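Local structure of 11R-lipoxygenase (3VF1) at residues A[501-506]-A[563-568]; A[509-514]-A[559-564]. The protein probably catalyses, as a calcium-dependent 11R-lipoxygenase with one non-heme iron per subunit, the insertion of molecular oxygen into polyunsaturated fatty acids. One frame throughout, in Å; residues are numbered along the deposited sequence.

Contact 1 (A[501-506]-A[563-568])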
ATOM      1  N   ASN A 501      -4.330  -3.646 -16.388  1.00 25.60           N
ATOM      2  CA  ASN A 501      -5.038  -4.472 -17.357  1.00 29.25           C
ATOM      3  C   ASN A 501      -4.789  -5.963 -17.145  1.00 28.79           C
ATOM      4  O   ASN A 501      -5.667  -6.786 -17.396  1.00 29.47           O
ATOM      5  CB  ASN A 501      -4.644  -4.073 -18.781  1.00 31.14           C
ATOM      6  CG  ASN A 501      -5.260  -2.752 -19.205  1.00 38.25           C
ATOM      7  OD1 ASN A 501      -6.411  -2.459 -18.881  1.00 40.45           O
ATOM      8  ND2 ASN A 501      -4.495  -1.947 -19.934  1.00 39.64           N
ATOM      9  N   VAL A 502      -3.592  -6.308 -16.685  1.00 26.39           N
ATOM     10  CA  VAL A 502      -3.254  -7.701 -16.413  1.00 25.67           C
ATOM     11  C   VAL A 502      -3.941  -8.189 -15.142  1.00 28.71           C
ATOM     12  O   VAL A 502      -4.370  -9.340 -15.065  1.00 30.30           O
ATOM     13  CB  VAL A 502      -1.728  -7.904 -16.297  1.00 26.30           C
ATOM     14  CG1 VAL A 502      -1.402  -9.039 -15.343  1.00 26.01           C
ATOM     15  CG2 VAL A 502      -1.128  -8.162 -17.671  1.00 29.75           C
ATOM     16  N   ILE A 503      -4.048  -7.310 -14.151  1.00 24.45           N
ATOM     17  CA  ILE A 503      -4.732  -7.643 -12.908  1.00 27.08           C
ATOM     18  C   ILE A 503      -6.241  -7.701 -13.130  1.00 28.95           C
ATOM     19  O   ILE A 503      -6.933  -8.524 -12.533  1.00 30.32           O
ATOM     20  CB  ILE A 503      -4.427  -6.619 -11.800  1.00 24.57           C
ATOM     21  CG1 ILE A 503      -2.983  -6.774 -11.325  1.00 25.33           C
ATOM     22  CG2 ILE A 503      -5.379  -6.806 -10.625  1.00 24.56           C
ATOM     23  CD1 ILE A 503      -2.522  -5.675 -10.389  1.00 26.20           C
ATOM     24  N   HIS A 504      -6.749  -6.823 -13.987  1.00 29.88           N
ATOM     25  CA  HIS A 504      -8.172  -6.814 -14.298  1.00 30.46           C
ATOM     26  C   HIS A 504      -8.563  -8.117 -14.981  1.00 29.64           C
ATOM     27  O   HIS A 504      -9.637  -8.658 -14.737  1.00 29.08           O
ATOM     28  CB  HIS A 504      -8.526  -5.633 -15.201  1.00 29.00           C
ATOM     29  CG  HIS A 504      -9.987  -5.527 -15.503  1.00 31.89           C
ATOM     30  ND1 HIS A 504     -10.577  -6.177 -16.566  1.00 32.14           N
ATOM     31  CD2 HIS A 504     -10.980  -4.855 -14.876  1.00 29.24           C
ATOM     32  CE1 HIS A 504     -11.869  -5.905 -16.584  1.00 32.87           C
ATOM     33  NE2 HIS A 504     -12.140  -5.104 -15.569  1.00 33.51           N
ATOM     34  N   GLN A 505      -7.680  -8.616 -15.840  1.00 29.99           N
ATOM     35  CA  GLN A 505      -7.922  -9.869 -16.541  1.00 31.65           C
ATOM     36  C   GLN A 505      -7.960 -11.032 -15.554  1.00 33.31           C
ATOM     37  O   GLN A 505      -8.819 -11.906 -15.645  1.00 35.38           O
ATOM     38  CB  GLN A 505      -6.838 -10.112 -17.593  1.00 29.25           C
ATOM     39  CG  GLN A 505      -7.098 -11.321 -18.470  1.00 37.28           C
ATOM     40  CD  GLN A 505      -8.384 -11.192 -19.259  1.00 42.33           C
ATOM     41  OE1 GLN A 505      -8.596 -10.201 -19.956  1.00 51.04           O
ATOM     42  NE2 GLN A 505      -9.255 -12.189 -19.144  1.00 39.44           N
ATOM     43  N   PHE A 506      -7.025 -11.035 -14.608  1.00 31.65           N
ATOM     44  CA  PHE A 506      -6.950 -12.099 -13.614  1.00 32.61           C
ATOM     45  C   PHE A 506      -8.200 -12.138 -12.742  1.00 29.69           C
ATOM     46  O   PHE A 506      -8.797 -13.194 -12.545  1.00 30.46           O
ATOM     47  CB  PHE A 506      -5.709 -11.926 -12.736  1.00 28.68           C
ATOM     48  CG  PHE A 506      -5.687 -12.827 -11.534  1.00 30.05           C
ATOM     49  CD1 PHE A 506      -5.687 -14.203 -11.685  1.00 28.99           C
ATOM     50  CD2 PHE A 506      -5.662 -12.300 -10.253  1.00 28.03           C
ATOM     51  CE1 PHE A 506      -5.667 -15.035 -10.585  1.00 30.00           C
ATOM     52  CE2 PHE A 506      -5.639 -13.130  -9.148  1.00 28.65           C
ATOM     53  CZ  PHE A 506      -5.642 -14.498  -9.313  1.00 28.66           C
ATOM     54  N   PHE A 563     -14.301  -3.209  -8.902  1.00 28.55           N
ATOM     55  CA  PHE A 563     -14.030  -2.855  -7.515  1.00 27.24           C
ATOM     56  C   PHE A 563     -12.883  -3.684  -6.948  1.00 26.37           C
ATOM     57  O   PHE A 563     -12.048  -3.170  -6.210  1.00 28.72           O
ATOM     58  CB  PHE A 563     -15.280  -3.040  -6.655  1.00 28.53           C
ATOM     59  CG  PHE A 563     -15.161  -2.439  -5.284  1.00 30.28           C
ATOM     60  CD1 PHE A 563     -15.528  -1.122  -5.057  1.00 30.64           C
ATOM     61  CD2 PHE A 563     -14.673  -3.185  -4.225  1.00 30.48           C
ATOM     62  CE1 PHE A 563     -15.418  -0.564  -3.798  1.00 28.43           C
ATOM     63  CE2 PHE A 563     -14.561  -2.632  -2.962  1.00 30.60           C
ATOM     64  CZ  PHE A 563     -14.933  -1.320  -2.749  1.00 28.93           C
ATOM     65  N   LEU A 564     -12.841  -4.964  -7.300  1.00 28.57           N
ATOM     66  CA  LEU A 564     -11.797  -5.854  -6.803  1.00 29.00           C
ATOM     67  C   LEU A 564     -10.462  -5.564  -7.482  1.00 29.67           C
ATOM     68  O   LEU A 564      -9.403  -5.709  -6.872  1.00 31.25           O
ATOM     69  CB  LEU A 564     -12.191  -7.315  -7.020  1.00 30.51           C
ATOM     70  CG  LEU A 564     -13.417  -7.789  -6.234  1.00 30.03           C
ATOM     71  CD1 LEU A 564     -13.794  -9.203  -6.641  1.00 29.21           C
ATOM     72  CD2 LEU A 564     -13.161  -7.712  -4.740  1.00 28.90           C
ATOM     73  N   THR A 565     -10.516  -5.156  -8.746  1.00 28.67           N
ATOM     74  CA  THR A 565      -9.312  -4.778  -9.473  1.00 27.29           C
ATOM     75  C   THR A 565      -8.655  -3.587  -8.784  1.00 30.36           C
ATOM     76  O   THR A 565      -7.435  -3.542  -8.625  1.00 30.85           O
ATOM     77  CB  THR A 565      -9.625  -4.411 -10.935  1.00 28.36           C
ATOM     78  OG1 THR A 565     -10.112  -5.567 -11.631  1.00 32.96           O
ATOM     79  CG2 THR A 565      -8.382  -3.896 -11.643  1.00 26.02           C
ATOM     80  N   VAL A 566      -9.474  -2.623  -8.374  1.00 27.98           N
ATOM     81  CA  VAL A 566      -8.990  -1.453  -7.652  1.00 25.84           C
ATOM     82  C   VAL A 566      -8.242  -1.861  -6.388  1.00 29.32           C
ATOM     83  O   VAL A 566      -7.168  -1.335  -6.100  1.00 30.71           O
ATOM     84  CB  VAL A 566     -10.152  -0.512  -7.264  1.00 26.11           C
ATOM     85  CG1 VAL A 566      -9.722   0.459  -6.171  1.00 28.15           C
ATOM     86  CG2 VAL A 566     -10.656   0.244  -8.485  1.00 27.05           C
ATOM     87  N   VAL A 567      -8.811  -2.798  -5.639  1.00 29.03           N
ATOM     88  CA  VAL A 567      -8.226  -3.222  -4.373  1.00 28.18           C
ATOM     89  C   VAL A 567      -6.886  -3.923  -4.584  1.00 27.45           C
ATOM     90  O   VAL A 567      -5.893  -3.590  -3.939  1.00 29.33           O
ATOM     91  CB  VAL A 567      -9.170  -4.167  -3.603  1.00 29.43           C
ATOM     92  CG1 VAL A 567      -8.497  -4.683  -2.339  1.00 26.41           C
ATOM     93  CG2 VAL A 567     -10.467  -3.456  -3.261  1.00 26.90           C
ATOM     94  N   VAL A 568      -6.864  -4.898  -5.488  1.00 27.05           N
ATOM     95  CA  VAL A 568      -5.654  -5.669  -5.746  1.00 26.95           C
ATOM     96  C   VAL A 568      -4.542  -4.774  -6.288  1.00 29.91           C
ATOM     97  O   VAL A 568      -3.375  -4.920  -5.917  1.00 27.71           O
ATOM     98  CB  VAL A 568      -5.918  -6.812  -6.751  1.00 27.83           C
ATOM     99  CG1 VAL A 568      -4.613  -7.497  -7.140  1.00 28.39           C
ATOM    100  CG2 VAL A 568      -6.893  -7.818  -6.166  1.00 27.11           C
TER

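Contact 2 (A[509-514]-A[559-564])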
ATOM      1  N   ASP A 509     -11.118 -13.453 -14.680  1.00 30.82           N
ATOM      2  CA  ASP A 509     -11.038 -14.895 -14.873  1.00 31.63           C
ATOM      3  C   ASP A 509     -11.542 -15.632 -13.637  1.00 35.16           C
ATOM      4  O   ASP A 509     -12.349 -16.553 -13.742  1.00 35.54           O
ATOM      5  CB  ASP A 509      -9.603 -15.322 -15.187  1.00 33.33           C
ATOM      6  CG  ASP A 509      -9.147 -14.870 -16.561  1.00 41.24           C
ATOM      7  OD1 ASP A 509     -10.004 -14.434 -17.359  1.00 42.41           O
ATOM      8  OD2 ASP A 509      -7.933 -14.961 -16.846  1.00 40.64           O
ATOM      9  N   ILE A 510     -11.067 -15.218 -12.466  1.00 30.73           N
ATOM     10  CA  ILE A 510     -11.461 -15.850 -11.214  1.00 31.41           C
ATOM     11  C   ILE A 510     -12.960 -15.715 -10.984  1.00 33.44           C
ATOM     12  O   ILE A 510     -13.639 -16.689 -10.666  1.00 33.32           O
ATOM     13  CB  ILE A 510     -10.721 -15.230 -10.013  1.00 32.61           C
ATOM     14  CG1 ILE A 510      -9.219 -15.516 -10.103  1.00 30.56           C
ATOM     15  CG2 ILE A 510     -11.285 -15.762  -8.701  1.00 30.71           C
ATOM     16  CD1 ILE A 510      -8.869 -16.992 -10.133  1.00 32.80           C
ATOM     17  N   ILE A 511     -13.474 -14.502 -11.149  1.00 35.37           N
ATOM     18  CA  ILE A 511     -14.882 -14.226 -10.892  1.00 31.23           C
ATOM     19  C   ILE A 511     -15.804 -14.987 -11.845  1.00 35.16           C
ATOM     20  O   ILE A 511     -16.884 -15.424 -11.452  1.00 35.79           O
ATOM     21  CB  ILE A 511     -15.176 -12.716 -10.990  1.00 33.62           C
ATOM     22  CG1 ILE A 511     -14.489 -11.969  -9.844  1.00 34.88           C
ATOM     23  CG2 ILE A 511     -16.677 -12.451 -10.964  1.00 35.77           C
ATOM     24  CD1 ILE A 511     -14.949 -12.390  -8.461  1.00 33.04           C
ATOM     25  N   GLN A 512     -15.379 -15.150 -13.093  1.00 35.23           N
ATOM     26  CA  GLN A 512     -16.204 -15.838 -14.083  1.00 34.51           C
ATOM     27  C   GLN A 512     -16.160 -17.356 -13.921  1.00 36.56           C
ATOM     28  O   GLN A 512     -16.932 -18.075 -14.552  1.00 37.47           O
ATOM     29  CB  GLN A 512     -15.792 -15.437 -15.501  1.00 32.69           C
ATOM     30  CG  GLN A 512     -16.196 -14.013 -15.861  1.00 39.93           C
ATOM     31  CD  GLN A 512     -15.938 -13.676 -17.317  1.00 46.16           C
ATOM     32  OE1 GLN A 512     -15.407 -14.491 -18.073  1.00 44.77           O
ATOM     33  NE2 GLN A 512     -16.317 -12.467 -17.718  1.00 41.64           N
ATOM     34  N   ILE A 513     -15.259 -17.840 -13.072  1.00 35.42           N
ATOM     35  CA  ILE A 513     -15.211 -19.259 -12.739  1.00 33.84           C
ATOM     36  C   ILE A 513     -16.347 -19.628 -11.789  1.00 36.72           C
ATOM     37  O   ILE A 513     -16.896 -20.729 -11.865  1.00 37.71           O
ATOM     38  CB  ILE A 513     -13.867 -19.642 -12.081  1.00 35.71           C
ATOM     39  CG1 ILE A 513     -12.756 -19.703 -13.132  1.00 33.14           C
ATOM     40  CG2 ILE A 513     -13.975 -20.988 -11.376  1.00 33.77           C
ATOM     41  CD1 ILE A 513     -11.367 -19.868 -12.548  1.00 34.23           C
ATOM     42  N   TYR A 514     -16.702 -18.703 -10.902  1.00 34.07           N
ATOM     43  CA  TYR A 514     -17.682 -18.980  -9.853  1.00 36.56           C
ATOM     44  C   TYR A 514     -19.026 -18.295 -10.096  1.00 37.31           C
ATOM     45  O   TYR A 514     -20.072 -18.820  -9.716  1.00 39.97           O
ATOM     46  CB  TYR A 514     -17.110 -18.571  -8.495  1.00 32.50           C
ATOM     47  CG  TYR A 514     -15.819 -19.283  -8.176  1.00 33.90           C
ATOM     48  CD1 TYR A 514     -15.825 -20.559  -7.632  1.00 37.51           C
ATOM     49  CD2 TYR A 514     -14.593 -18.689  -8.437  1.00 36.38           C
ATOM     50  CE1 TYR A 514     -14.648 -21.222  -7.348  1.00 36.06           C
ATOM     51  CE2 TYR A 514     -13.408 -19.343  -8.156  1.00 37.02           C
ATOM     52  CZ  TYR A 514     -13.443 -20.608  -7.611  1.00 38.15           C
ATOM     53  OH  TYR A 514     -12.269 -21.267  -7.330  1.00 38.34           O
ATOM     54  N   GLU A 559     -19.236  -4.780 -12.297  1.00 37.55           N
ATOM     55  CA  GLU A 559     -19.055  -3.922 -11.130  1.00 37.74           C
ATOM     56  C   GLU A 559     -18.168  -4.606 -10.102  1.00 35.87           C
ATOM     57  O   GLU A 559     -17.297  -3.977  -9.503  1.00 33.65           O
ATOM     58  CB  GLU A 559     -20.402  -3.589 -10.486  1.00 41.57           C
ATOM     59  CG  GLU A 559     -21.270  -2.638 -11.289  1.00 49.54           C
ATOM     60  CD  GLU A 559     -22.593  -2.345 -10.603  1.00 61.19           C
ATOM     61  OE1 GLU A 559     -22.680  -2.535  -9.369  1.00 53.50           O
ATOM     62  OE2 GLU A 559     -23.544  -1.927 -11.297  1.00 65.37           O
ATOM     63  N   LEU A 560     -18.400  -5.899  -9.902  1.00 34.74           N
ATOM     64  CA  LEU A 560     -17.652  -6.674  -8.923  1.00 36.89           C
ATOM     65  C   LEU A 560     -16.176  -6.766  -9.310  1.00 32.47           C
ATOM     66  O   LEU A 560     -15.292  -6.585  -8.474  1.00 30.41           O
ATOM     67  CB  LEU A 560     -18.248  -8.077  -8.798  1.00 33.29           C
ATOM     68  CG  LEU A 560     -17.539  -9.027  -7.833  1.00 33.30           C
ATOM     69  CD1 LEU A 560     -17.450  -8.417  -6.443  1.00 32.62           C
ATOM     70  CD2 LEU A 560     -18.257 -10.365  -7.787  1.00 34.30           C
ATOM     71  N   VAL A 561     -15.918  -7.046 -10.583  1.00 30.73           N
ATOM     72  CA  VAL A 561     -14.552  -7.171 -11.073  1.00 33.13           C
ATOM     73  C   VAL A 561     -13.794  -5.854 -10.925  1.00 35.10           C
ATOM     74  O   VAL A 561     -12.657  -5.834 -10.456  1.00 30.23           O
ATOM     75  CB  VAL A 561     -14.520  -7.614 -12.550  1.00 33.09           C
ATOM     76  CG1 VAL A 561     -13.111  -7.492 -13.117  1.00 33.71           C
ATOM     77  CG2 VAL A 561     -15.031  -9.042 -12.684  1.00 31.69           C
ATOM     78  N   HIS A 562     -14.426  -4.756 -11.323  1.00 33.15           N
ATOM     79  CA  HIS A 562     -13.778  -3.452 -11.257  1.00 32.07           C
ATOM     80  C   HIS A 562     -13.357  -3.120  -9.833  1.00 30.62           C
ATOM     81  O   HIS A 562     -12.200  -2.790  -9.582  1.00 32.20           O
ATOM     82  CB  HIS A 562     -14.703  -2.354 -11.780  1.00 33.73           C
ATOM     83  CG  HIS A 562     -14.102  -0.983 -11.709  1.00 34.83           C
ATOM     84  ND1 HIS A 562     -13.145  -0.544 -12.598  1.00 34.63           N
ATOM     85  CD2 HIS A 562     -14.312   0.038 -10.846  1.00 35.67           C
ATOM     86  CE1 HIS A 562     -12.798   0.693 -12.291  1.00 32.97           C
ATOM     87  NE2 HIS A 562     -13.489   1.070 -11.231  1.00 35.19           N
ATOM     88  N   PHE A 563     -14.301  -3.209  -8.902  1.00 28.55           N
ATOM     89  CA  PHE A 563     -14.030  -2.855  -7.515  1.00 27.24           C
ATOM     90  C   PHE A 563     -12.883  -3.684  -6.948  1.00 26.37           C
ATOM     91  O   PHE A 563     -12.048  -3.170  -6.210  1.00 28.72           O
ATOM     92  CB  PHE A 563     -15.280  -3.040  -6.655  1.00 28.53           C
ATOM     93  CG  PHE A 563     -15.161  -2.439  -5.284  1.00 30.28           C
ATOM     94  CD1 PHE A 563     -15.528  -1.122  -5.057  1.00 30.64           C
ATOM     95  CD2 PHE A 563     -14.673  -3.185  -4.225  1.00 30.48           C
ATOM     96  CE1 PHE A 563     -15.418  -0.564  -3.798  1.00 28.43           C
ATOM     97  CE2 PHE A 563     -14.561  -2.632  -2.962  1.00 30.60           C
ATOM     98  CZ  PHE A 563     -14.933  -1.320  -2.749  1.00 28.93           C
ATOM     99  N   LEU A 564     -12.841  -4.964  -7.300  1.00 28.57           N
ATOM    100  CA  LEU A 564     -11.797  -5.854  -6.803  1.00 29.00           C
ATOM    101  C   LEU A 564     -10.462  -5.564  -7.482  1.00 29.67           C
ATOM    102  O   LEU A 564      -9.403  -5.709  -6.872  1.00 31.25           O
ATOM    103  CB  LEU A 564     -12.191  -7.315  -7.020  1.00 30.51           C
ATOM    104  CG  LEU A 564     -13.417  -7.789  -6.234  1.00 30.03           C
ATOM    105  CD1 LEU A 564     -13.794  -9.203  -6.641  1.00 29.21           C
ATOM    106  CD2 LEU A 564     -13.161  -7.712  -4.740  1.00 28.90           C
TER

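Contact 1 (A[501-506]-A[563-568])
Ile503 and His504 pack on Val568 and Thr565 in a buried helix-helix contact of the largely helical lipoxygenase domain, where helix 491-514 crosses helix 557-579, the helix that carries the iron ligands His575 and Asn579. The segments cross steeply, with 128° between their N-to-C directions and axes 9.1 Å apart. The backbones come very close at His504 and Thr565, whose CA atoms lie 5.4 Å from each other, consistent with the small threonine side chain. With OG1 beside the backbone N (chi1 -65°), CG2 stands anti to that N and faces CA and CB of His504, while OG1 folds back on its own helix and hydrogen-bonds to Val561 O. The hydroxyl is thus satisfied within its helix, although it also borders the imidazole. One turn on, the contact is purely apolar: methyl CG1 of Val568 meets Ile503 CG2 at 3.6 Å, the two side chains meeting at a slant. The side chain of Val568 is about 11 Å from that of His575 and touches His424 of helix 416-425. Phe506 stacks on Phe662 of helix 653-676, a further neighbour of helix 491-514. On the partly exposed side, His504 CD2 lies 3.4 Å from Thr565 OG1, which approaches the ring obliquely.

Contact 2 (A[509-514]-A[559-564])
Ile511 is the bump of this contact, and Leu560, Val561 and Leu564 form the shallow hollow on helix 557-579 that takes it. The isoleucine, buried and directed at the opposite helix, touches all three. Its tip, CD1, rests over the notch between one methyl of each leucine, 3.8 Å from Leu564 CD1 and 3.9 Å from Leu560 CD2. Its root lies against the valine, with CB 4.0 Å from Val561 CG2, the two side chains lying alongside and pointing opposite ways. A chi1 of -68° sets CG1 beside the backbone N and leaves CG2 anti to it; this short branch also touches Leu560 CD2, at 4.1 Å. Cut back to an alanine here, the side chain would lose CG1, CG2 and CD1, which would probably open a gap over Leu560 CD2 and Leu564 CD1 and leave Val561 CG2 less covered. Leu564 also reaches Leu420 and Leu421 of helix 416-425. Behind Ile511, Ile510 and Ile513 turn to helix 653-676, and Asp509 forms a salt bridge with its Lys661. The segments run at 144° with axes 10.2 Å apart. All of this lies away from the iron and is plain apolar packing of two helices set obliquely in broadly opposite directions, characteristic of the helical core of a lipoxygenase domain.

Followed from the N terminus, helix 491-514 supplies first 501-506 and then 509-514. The chain next leaves through helices 518-522 and 525-538 and returns as helix 557-579. Residues 559-564 come back first and close contact 2 over 44 intervening residues; 563-568 then closes contact 1 over 56, so the smaller loop lies within the larger without crossing it. Both contacts join the same two helices and share Phe563 and Leu564, their centres about 8 Å apart. They also touch directly, His504 NE2 lying 3.6 Å from Val561 CG1. Contact 1 occupies the part of the interface nearer the iron-binding end of helix 557-579, contact 2 the part nearer its start.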